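Local coordinates for uncharacterized protein Atu2773 (Agrobacterium tumefaciens, PDB 2QV5) that is of unknown function but belongs to the divergent polysaccharide deacetylase family, which suggests, without proving, a role in carbohydrate chemistry, at residues R136-Q141 and F158-S163; V147-G152 and K174-P179; S167-I172 and A178-A183. All blocks are in the same frame, centred on the assembly; numbering follows the deposited sequence.

Contact 1 (R136-Q141 and F158-S163); sequences RFLAEQ and FLDDGS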
loop_
_atom_site.group_PDB
_atom_site.type_symbol
_atom_site.label_atom_id
_atom_site.label_comp_id
_atom_site.label_asym_id
_atom_site.label_seq_id
_atom_site.Cartn_x
_atom_site.Cartn_y
_atom_site.Cartn_z
ATOM N N ARG A 136 -14.184 6.973 7.760
ATOM C CA ARG A 136 -15.075 6.539 8.835
ATOM C C ARG A 136 -14.533 5.298 9.547
ATOM O O ARG A 136 -14.466 5.276 10.777
ATOM C CB ARG A 136 -16.490 6.288 8.283
ATOM C CG ARG A 136 -17.517 5.677 9.258
ATOM C CD ARG A 136 -17.984 6.653 10.343
ATOM N NE ARG A 136 -18.511 7.908 9.800
ATOM C CZ ARG A 136 -19.803 8.209 9.686
ATOM N NH1 ARG A 136 -20.739 7.349 10.074
ATOM N NH2 ARG A 136 -20.160 9.380 9.176
ATOM N N PHE A 137 -14.127 4.290 8.771
ATOM C CA PHE A 137 -13.708 2.987 9.300
ATOM C C PHE A 137 -12.492 3.035 10.238
ATOM O O PHE A 137 -12.487 2.384 11.290
ATOM C CB PHE A 137 -13.445 2.002 8.155
ATOM C CG PHE A 137 -13.423 0.559 8.583
ATOM C CD1 PHE A 137 -14.595 -0.183 8.608
ATOM C CD2 PHE A 137 -12.233 -0.059 8.956
ATOM C CE1 PHE A 137 -14.586 -1.512 9.006
ATOM C CE2 PHE A 137 -12.215 -1.389 9.351
ATOM C CZ PHE A 137 -13.388 -2.118 9.370
ATOM N N LEU A 138 -11.480 3.813 9.858
ATOM C CA LEU A 138 -10.209 3.857 10.585
ATOM C C LEU A 138 -10.293 4.514 11.957
ATOM O O LEU A 138 -9.455 4.255 12.819
ATOM C CB LEU A 138 -9.105 4.506 9.725
ATOM C CG LEU A 138 -8.699 3.742 8.452
ATOM C CD1 LEU A 138 -7.907 4.644 7.487
ATOM C CD2 LEU A 138 -7.951 2.421 8.748
ATOM N N ALA A 139 -11.308 5.354 12.151
ATOM C CA ALA A 139 -11.551 6.015 13.433
ATOM C C ALA A 139 -12.380 5.170 14.422
ATOM O O ALA A 139 -12.635 5.607 15.549
ATOM C CB ALA A 139 -12.214 7.376 13.195
ATOM N N GLU A 140 -12.783 3.966 14.010
ATOM C CA GLU A 140 -13.649 3.106 14.821
ATOM C C GLU A 140 -12.947 1.854 15.350
ATOM O O GLU A 140 -12.804 0.866 14.622
ATOM C CB GLU A 140 -14.902 2.726 14.032
ATOM C CG GLU A 140 -15.740 3.917 13.570
ATOM C CD GLU A 140 -16.474 4.609 14.705
ATOM O OE1 GLU A 140 -17.362 3.971 15.318
ATOM O OE2 GLU A 140 -16.176 5.795 14.970
ATOM N N GLN A 141 -12.530 1.911 16.619
ATOM C CA GLN A 141 -11.732 0.861 17.276
ATOM C C GLN A 141 -12.353 -0.526 17.146
ATOM O O GLN A 141 -11.680 -1.476 16.757
ATOM C CB GLN A 141 -11.496 1.223 18.752
ATOM C CG GLN A 141 -11.043 0.083 19.664
ATOM C CD GLN A 141 -9.549 0.039 19.880
ATOM O OE1 GLN A 141 -8.820 0.961 19.510
ATOM N NE2 GLN A 141 -9.081 -1.039 20.496
ATOM N N PHE A 158 0.549 -3.728 7.549
ATOM C CA PHE A 158 -0.566 -2.803 7.291
ATOM C C PHE A 158 0.012 -1.411 7.017
ATOM O O PHE A 158 0.659 -0.807 7.878
ATOM C CB PHE A 158 -1.509 -2.782 8.515
ATOM C CG PHE A 158 -2.775 -1.975 8.321
ATOM C CD1 PHE A 158 -3.971 -2.609 7.997
ATOM C CD2 PHE A 158 -2.781 -0.593 8.501
ATOM C CE1 PHE A 158 -5.148 -1.878 7.823
ATOM C CE2 PHE A 158 -3.948 0.149 8.322
ATOM C CZ PHE A 158 -5.133 -0.492 7.989
ATOM N N LEU A 159 -0.217 -0.893 5.821
ATOM C CA LEU A 159 0.202 0.459 5.488
ATOM C C LEU A 159 -1.029 1.370 5.511
ATOM O O LEU A 159 -1.992 1.170 4.775
ATOM C CB LEU A 159 0.914 0.490 4.122
ATOM C CG LEU A 159 1.377 1.870 3.637
ATOM C CD1 LEU A 159 2.542 2.408 4.470
ATOM C CD2 LEU A 159 1.739 1.837 2.180
ATOM N N ASP A 160 -1.007 2.355 6.392
ATOM C CA ASP A 160 -2.095 3.314 6.469
ATOM C C ASP A 160 -1.672 4.510 5.616
ATOM O O ASP A 160 -0.573 5.050 5.787
ATOM C CB ASP A 160 -2.332 3.677 7.945
ATOM C CG ASP A 160 -3.586 4.533 8.172
ATOM O OD1 ASP A 160 -3.805 5.532 7.453
ATOM O OD2 ASP A 160 -4.342 4.218 9.119
ATOM N N ASP A 161 -2.526 4.933 4.687
ATOM C CA ASP A 161 -2.122 6.003 3.751
ATOM C C ASP A 161 -2.034 7.420 4.368
ATOM O O ASP A 161 -1.554 8.356 3.727
ATOM C CB ASP A 161 -2.970 5.980 2.468
ATOM C CG ASP A 161 -4.368 6.543 2.658
ATOM O OD1 ASP A 161 -4.820 6.724 3.805
ATOM O OD2 ASP A 161 -5.034 6.785 1.628
ATOM N N GLY A 162 -2.532 7.559 5.595
ATOM C CA GLY A 162 -2.424 8.801 6.359
ATOM C C GLY A 162 -3.464 9.853 6.023
ATOM O O GLY A 162 -3.389 10.976 6.523
ATOM N N SER A 163 -4.440 9.495 5.189
ATOM C CA SER A 163 -5.485 10.431 4.765
ATOM C C SER A 163 -6.497 10.802 5.856
ATOM O O SER A 163 -7.233 11.780 5.714
ATOM C CB SER A 163 -6.197 9.925 3.508
ATOM O OG SER A 163 -6.651 8.592 3.647
#

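Contact 2 (V147-G152 and K174-P179); sequences VMRDIG and KAISAP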
loop_
_atom_site.group_PDB
_atom_site.type_symbol
_atom_site.label_atom_id
_atom_site.label_comp_id
_atom_site.label_asym_id
_atom_site.label_seq_id
_atom_site.Cartn_x
_atom_site.Cartn_y
_atom_site.Cartn_z
ATOM N N VAL A 147 -10.076 -6.560 12.184
ATOM C CA VAL A 147 -9.495 -6.525 10.836
ATOM C C VAL A 147 -7.972 -6.557 10.933
ATOM O O VAL A 147 -7.307 -7.369 10.268
ATOM C CB VAL A 147 -10.006 -5.277 10.065
ATOM C CG1 VAL A 147 -9.314 -5.103 8.715
ATOM C CG2 VAL A 147 -11.510 -5.382 9.875
ATOM N N MET A 148 -7.429 -5.702 11.794
ATOM C CA MET A 148 -5.985 -5.626 11.999
ATOM C C MET A 148 -5.417 -6.869 12.680
ATOM O O MET A 148 -4.268 -7.245 12.430
ATOM C CB MET A 148 -5.611 -4.348 12.750
ATOM C CG MET A 148 -5.746 -3.086 11.862
ATOM S SD MET A 148 -4.952 -1.653 12.576
ATOM C CE MET A 148 -3.237 -2.112 12.349
ATOM N N ARG A 149 -6.222 -7.512 13.522
ATOM C CA ARG A 149 -5.833 -8.795 14.115
ATOM C C ARG A 149 -5.751 -9.912 13.066
ATOM O O ARG A 149 -4.791 -10.685 13.068
ATOM C CB ARG A 149 -6.779 -9.193 15.237
ATOM C CG ARG A 149 -6.609 -8.374 16.511
ATOM C CD ARG A 149 -7.405 -8.984 17.651
ATOM N NE ARG A 149 -7.330 -8.171 18.864
ATOM C CZ ARG A 149 -6.368 -8.269 19.782
ATOM N NH1 ARG A 149 -5.383 -9.148 19.644
ATOM N NH2 ARG A 149 -6.388 -7.478 20.844
ATOM N N ASP A 150 -6.739 -9.987 12.171
ATOM C CA ASP A 150 -6.699 -10.961 11.070
ATOM C C ASP A 150 -5.476 -10.756 10.161
ATOM O O ASP A 150 -4.738 -11.705 9.885
ATOM C CB ASP A 150 -7.984 -10.938 10.238
ATOM C CG ASP A 150 -7.988 -11.998 9.147
ATOM O OD1 ASP A 150 -8.356 -13.154 9.430
ATOM O OD2 ASP A 150 -7.610 -11.682 7.998
ATOM N N ILE A 151 -5.263 -9.514 9.724
ATOM C CA ILE A 151 -4.116 -9.158 8.879
ATOM C C ILE A 151 -2.796 -9.468 9.597
ATOM O O ILE A 151 -1.895 -10.068 9.003
ATOM C CB ILE A 151 -4.177 -7.665 8.426
ATOM C CG1 ILE A 151 -5.387 -7.435 7.517
ATOM C CG2 ILE A 151 -2.886 -7.241 7.688
ATOM C CD1 ILE A 151 -5.889 -6.017 7.507
ATOM N N GLY A 152 -2.718 -9.082 10.878
ATOM C CA GLY A 152 -1.524 -9.271 11.689
ATOM C C GLY A 152 -1.119 -10.728 11.836
ATOM O O GLY A 152 0.062 -11.061 11.703
ATOM N N LYS A 174 0.260 -1.160 17.741
ATOM C CA LYS A 174 1.135 -1.205 18.920
ATOM C C LYS A 174 0.547 -2.114 20.016
ATOM O O LYS A 174 1.270 -2.907 20.622
ATOM C CB LYS A 174 1.388 0.203 19.468
ATOM C CG LYS A 174 2.413 0.276 20.601
ATOM C CD LYS A 174 2.394 1.640 21.282
ATOM C CE LYS A 174 1.057 1.912 21.967
ATOM N NZ LYS A 174 0.937 3.325 22.420
ATOM N N ALA A 175 -0.766 -2.007 20.229
ATOM C CA ALA A 175 -1.475 -2.812 21.227
ATOM C C ALA A 175 -1.520 -4.307 20.910
ATOM O O ALA A 175 -1.527 -5.127 21.828
ATOM C CB ALA A 175 -2.890 -2.275 21.434
ATOM N N ILE A 176 -1.547 -4.658 19.624
ATOM C CA ILE A 176 -1.610 -6.073 19.211
ATOM C C ILE A 176 -0.293 -6.645 18.659
ATOM O O ILE A 176 -0.247 -7.809 18.249
ATOM C CB ILE A 176 -2.787 -6.349 18.222
ATOM C CG1 ILE A 176 -2.489 -5.791 16.822
ATOM C CG2 ILE A 176 -4.097 -5.776 18.771
ATOM C CD1 ILE A 176 -3.491 -6.192 15.772
ATOM N N SER A 177 0.766 -5.829 18.674
ATOM C CA SER A 177 2.074 -6.143 18.054
ATOM C C SER A 177 2.017 -6.526 16.553
ATOM O O SER A 177 2.643 -7.497 16.122
ATOM C CB SER A 177 2.866 -7.183 18.872
ATOM O OG SER A 177 3.187 -6.697 20.165
ATOM N N ALA A 178 1.263 -5.754 15.768
ATOM C CA ALA A 178 1.188 -5.957 14.317
ATOM C C ALA A 178 2.135 -4.988 13.596
ATOM O O ALA A 178 2.291 -3.848 14.037
ATOM C CB ALA A 178 -0.234 -5.762 13.833
ATOM N N PRO A 179 2.782 -5.435 12.497
ATOM C CA PRO A 179 3.637 -4.520 11.735
ATOM C C PRO A 179 2.784 -3.500 10.967
ATOM O O PRO A 179 1.888 -3.883 10.215
ATOM C CB PRO A 179 4.375 -5.449 10.760
ATOM C CG PRO A 179 4.108 -6.830 11.246
ATOM C CD PRO A 179 2.787 -6.783 11.907
#

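Contact 3 (S167-I172 and A178-A183); sequences SLSGGI and APQGFA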
loop_
_atom_site.group_PDB
_atom_site.type_symbol
_atom_site.label_atom_id
_atom_site.label_comp_id
_atom_site.label_asym_id
_atom_site.label_seq_id
_atom_site.Cartn_x
_atom_site.Cartn_y
_atom_site.Cartn_z
ATOM N N SER A 167 -7.201 8.331 12.451
ATOM C CA SER A 167 -6.997 6.890 12.271
ATOM C C SER A 167 -6.371 6.247 13.501
ATOM O O SER A 167 -5.436 6.787 14.101
ATOM C CB SER A 167 -6.138 6.602 11.038
ATOM O OG SER A 167 -5.770 5.233 11.002
ATOM N N LEU A 168 -6.905 5.087 13.857
ATOM C CA LEU A 168 -6.524 4.371 15.060
ATOM C C LEU A 168 -5.586 3.214 14.782
ATOM O O LEU A 168 -5.269 2.456 15.690
ATOM C CB LEU A 168 -7.778 3.842 15.760
ATOM C CG LEU A 168 -8.655 4.879 16.458
ATOM C CD1 LEU A 168 -9.920 4.223 16.947
ATOM C CD2 LEU A 168 -7.894 5.527 17.621
ATOM N N SER A 169 -5.132 3.092 13.536
ATOM C CA SER A 169 -4.329 1.938 13.114
ATOM C C SER A 169 -2.954 1.865 13.770
ATOM O O SER A 169 -2.438 0.769 13.996
ATOM C CB SER A 169 -4.217 1.874 11.586
ATOM O OG SER A 169 -3.297 2.831 11.092
ATOM N N GLY A 170 -2.367 3.025 14.074
ATOM C CA GLY A 170 -1.067 3.078 14.745
ATOM C C GLY A 170 -1.127 2.581 16.176
ATOM O O GLY A 170 -0.274 1.797 16.614
ATOM N N GLY A 171 -2.138 3.044 16.903
ATOM C CA GLY A 171 -2.362 2.631 18.285
ATOM C C GLY A 171 -2.777 1.176 18.419
ATOM O O GLY A 171 -2.270 0.473 19.297
ATOM N N ILE A 172 -3.705 0.731 17.565
ATOM C CA ILE A 172 -4.169 -0.669 17.563
ATOM C C ILE A 172 -3.027 -1.655 17.278
ATOM O O ILE A 172 -2.874 -2.654 17.987
ATOM C CB ILE A 172 -5.373 -0.895 16.596
ATOM C CG1 ILE A 172 -6.633 -0.207 17.133
ATOM C CG2 ILE A 172 -5.657 -2.387 16.407
ATOM C CD1 ILE A 172 -7.791 -0.177 16.141
ATOM N N ALA A 178 1.263 -5.754 15.768
ATOM C CA ALA A 178 1.188 -5.957 14.317
ATOM C C ALA A 178 2.135 -4.988 13.596
ATOM O O ALA A 178 2.291 -3.848 14.037
ATOM C CB ALA A 178 -0.234 -5.762 13.833
ATOM N N PRO A 179 2.782 -5.435 12.497
ATOM C CA PRO A 179 3.637 -4.520 11.735
ATOM C C PRO A 179 2.784 -3.500 10.967
ATOM O O PRO A 179 1.888 -3.883 10.215
ATOM C CB PRO A 179 4.375 -5.449 10.760
ATOM C CG PRO A 179 4.108 -6.830 11.246
ATOM C CD PRO A 179 2.787 -6.783 11.907
ATOM N N GLN A 180 3.062 -2.214 11.179
ATOM C CA GLN A 180 2.264 -1.124 10.618
ATOM C C GLN A 180 3.162 0.068 10.340
ATOM O O GLN A 180 4.216 0.223 10.971
ATOM C CB GLN A 180 1.145 -0.733 11.590
ATOM C CG GLN A 180 0.105 0.298 11.103
ATOM C CD GLN A 180 0.427 1.740 11.519
ATOM O OE1 GLN A 180 -0.226 2.680 11.079
ATOM N NE2 GLN A 180 1.440 1.912 12.350
ATOM N N GLY A 181 2.746 0.890 9.384
ATOM C CA GLY A 181 3.426 2.138 9.061
ATOM C C GLY A 181 2.435 3.128 8.471
ATOM O O GLY A 181 1.445 2.739 7.852
ATOM N N PHE A 182 2.707 4.409 8.683
ATOM C CA PHE A 182 1.931 5.499 8.091
ATOM C C PHE A 182 2.747 6.043 6.934
ATOM O O PHE A 182 3.981 6.157 7.048
ATOM C CB PHE A 182 1.734 6.632 9.109
ATOM C CG PHE A 182 0.644 6.390 10.121
ATOM C CD1 PHE A 182 -0.698 6.457 9.753
ATOM C CD2 PHE A 182 0.960 6.159 11.459
ATOM C CE1 PHE A 182 -1.705 6.255 10.691
ATOM C CE2 PHE A 182 -0.055 5.952 12.412
ATOM C CZ PHE A 182 -1.378 6.003 12.024
ATOM N N ALA A 183 2.081 6.361 5.822
ATOM C CA ALA A 183 2.727 7.112 4.766
ATOM C C ALA A 183 3.037 8.486 5.312
ATOM O O ALA A 183 2.225 9.071 6.039
ATOM C CB ALA A 183 1.831 7.232 3.537
#

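Contact 1 (R136-Q141 and F158-S163)
L138 reaches from the loop that follows strand 128-131 and sets its two methyl groups against the side chains of F158 and D160. These two residues stand two places apart on strand 157-160, and their side chains leave the same face of it, each swung clear of the backbone N (chi1 -174° for F158, -172° for D160). The leucine comes in aslant to the phenylalanine: CD2 of L138 arrives at the edge of the ring, near its plane, 4.1 Å from CZ of F158. L138 and D160 point at each other from their two chains, and the carboxylate rests against the methyls, with OD2 of D160 3.9 Å from L138 CD1. The oxygen that lies against the methyls, OD2, is also the one hydrogen-bonded to the hydroxyls of S167 and S169, while OD1 receives the backbone N-H of G162 through its anti lone pair, N to OD1 3.0 Å, forming an Asx turn. A second Asx turn follows directly: D161 OD1 takes the backbone N of S163 at 3.1 Å from above the carboxylate plane and the hydroxyl OG of S163 at 2.6 Å on the syn side but tilted 25° out of that plane, both from the same face. The consecutive turns shape the chain as it leaves the strand. The contact lies at the C-terminal end of strand 157-160 in a curled parallel sheet, consistent with the distorted beta/alpha barrel of NodB-like polysaccharide deacetylases, where loops following the strands surround the active site in better-known relatives.

Contact 2 (V147-G152 and K174-P179)
With chi1 at 74°, I176 tucks CG1 between its backbone N and carbonyl carbon, and a nearly straight chi2 of 172° sends CD1 on to helix 141-153, while CG2 is left to face R149. The arginine runs extended from CG to NE, so its guanidinium is carried out over the isoleucine. CG2 of I176 sits on one face of that group, 3.4 Å above the plane and over its centre, an apolar methyl lying over a charged, flat group. The guanidinium is held from elsewhere as well, since NH2 of R149 forms a salt bridge with E145 one turn back. The other branch of I176 meets the helix itself: CD1 lies 3.6 Å from the backbone O of M148, an atom already hydrogen-bonded to G152 N within the helix, and 4.1 Å from M148 CB. Farther along, G152 has no side chain to keep the chains apart, and its CA comes within 5.0 Å of the CA of A178; the methyl CB of A178 is 4.3 Å from G152 CA. The chain reaches that point by turning at S177, whose phi is positive. Helix 141-153 is thus packed at the surface against the last residues of helix 169-176 and the link to strand 180-186, while M148 also touches F158 of strand 157-160 and I151 packs on M120 of helix 109-120.

Contact 3 (S167-I172 and A178-A183)
The first turn of helix 169-176 passes over the start of strand 180-186, where Q180 and G181 are almost fully extended; the CA atoms of G170 and Q180 are 6.8 Å apart. Both belong to a beta-alpha-beta crossover, strand 157-160, helix 169-176, strand 180-186, in which the helix connects two neighbouring parallel strands. L168 occupies the N-cap position, and its O receives I172 N at 3.0 Å. Onto this helix start rise the side chains of Q180 and F182, alternate residues of the strand. The CG of Q180 points away from the backbone N, and the chain then bends at chi2 (-95°), which lays the amide against the first turn of the helix: NE2 is 3.7 Å from the CA of G170, and OE1 lies 3.1 Å from the OG of S169. The strongest polar partner of that hydroxyl is nevertheless D160 of the preceding strand. The same Q180 OE1 sits over the centre of one face of the F182 ring, so the amide oxygen touches both the ring and the start of the helix. F182 in turn leans back to the helix, meeting it with the far end of its ring, CE1, CZ and CE2. S167 OG is at the ring edge, near the plane, whereas S169 OG and G170 N approach obliquely. Since G170 has no side chain, the ring can lie directly against the main chain. CE2 of F182 comes 3.8 Å from the CA of G170, and CZ of F182 stands 3.7 Å from the backbone N of the same glycine.

Overall arrangement
The three contacts surround one beta-alpha-beta unit of a curled parallel sheet. Along the chain contacts 1 and 2 interleave, contact 3 opens after contact 1 has closed, and contacts 2 and 3 share A178 and P179. Centres of contacts 1 and 3 lie about 8 Å apart, those of 2 and 3 about 9 Å, and those of 1 and 2 about 13 Å. Strand 157-160 ties them together, with F158 N probably hydrogen-bonded to P179 O. Helices 141-153 and 169-176 pack together against the sheet, and loop 136-141 closes in at the strand ends. Contacts 1 and 3 meet at D160, at the C-terminal strand end, where, as in related deacetylases, the active site may lie.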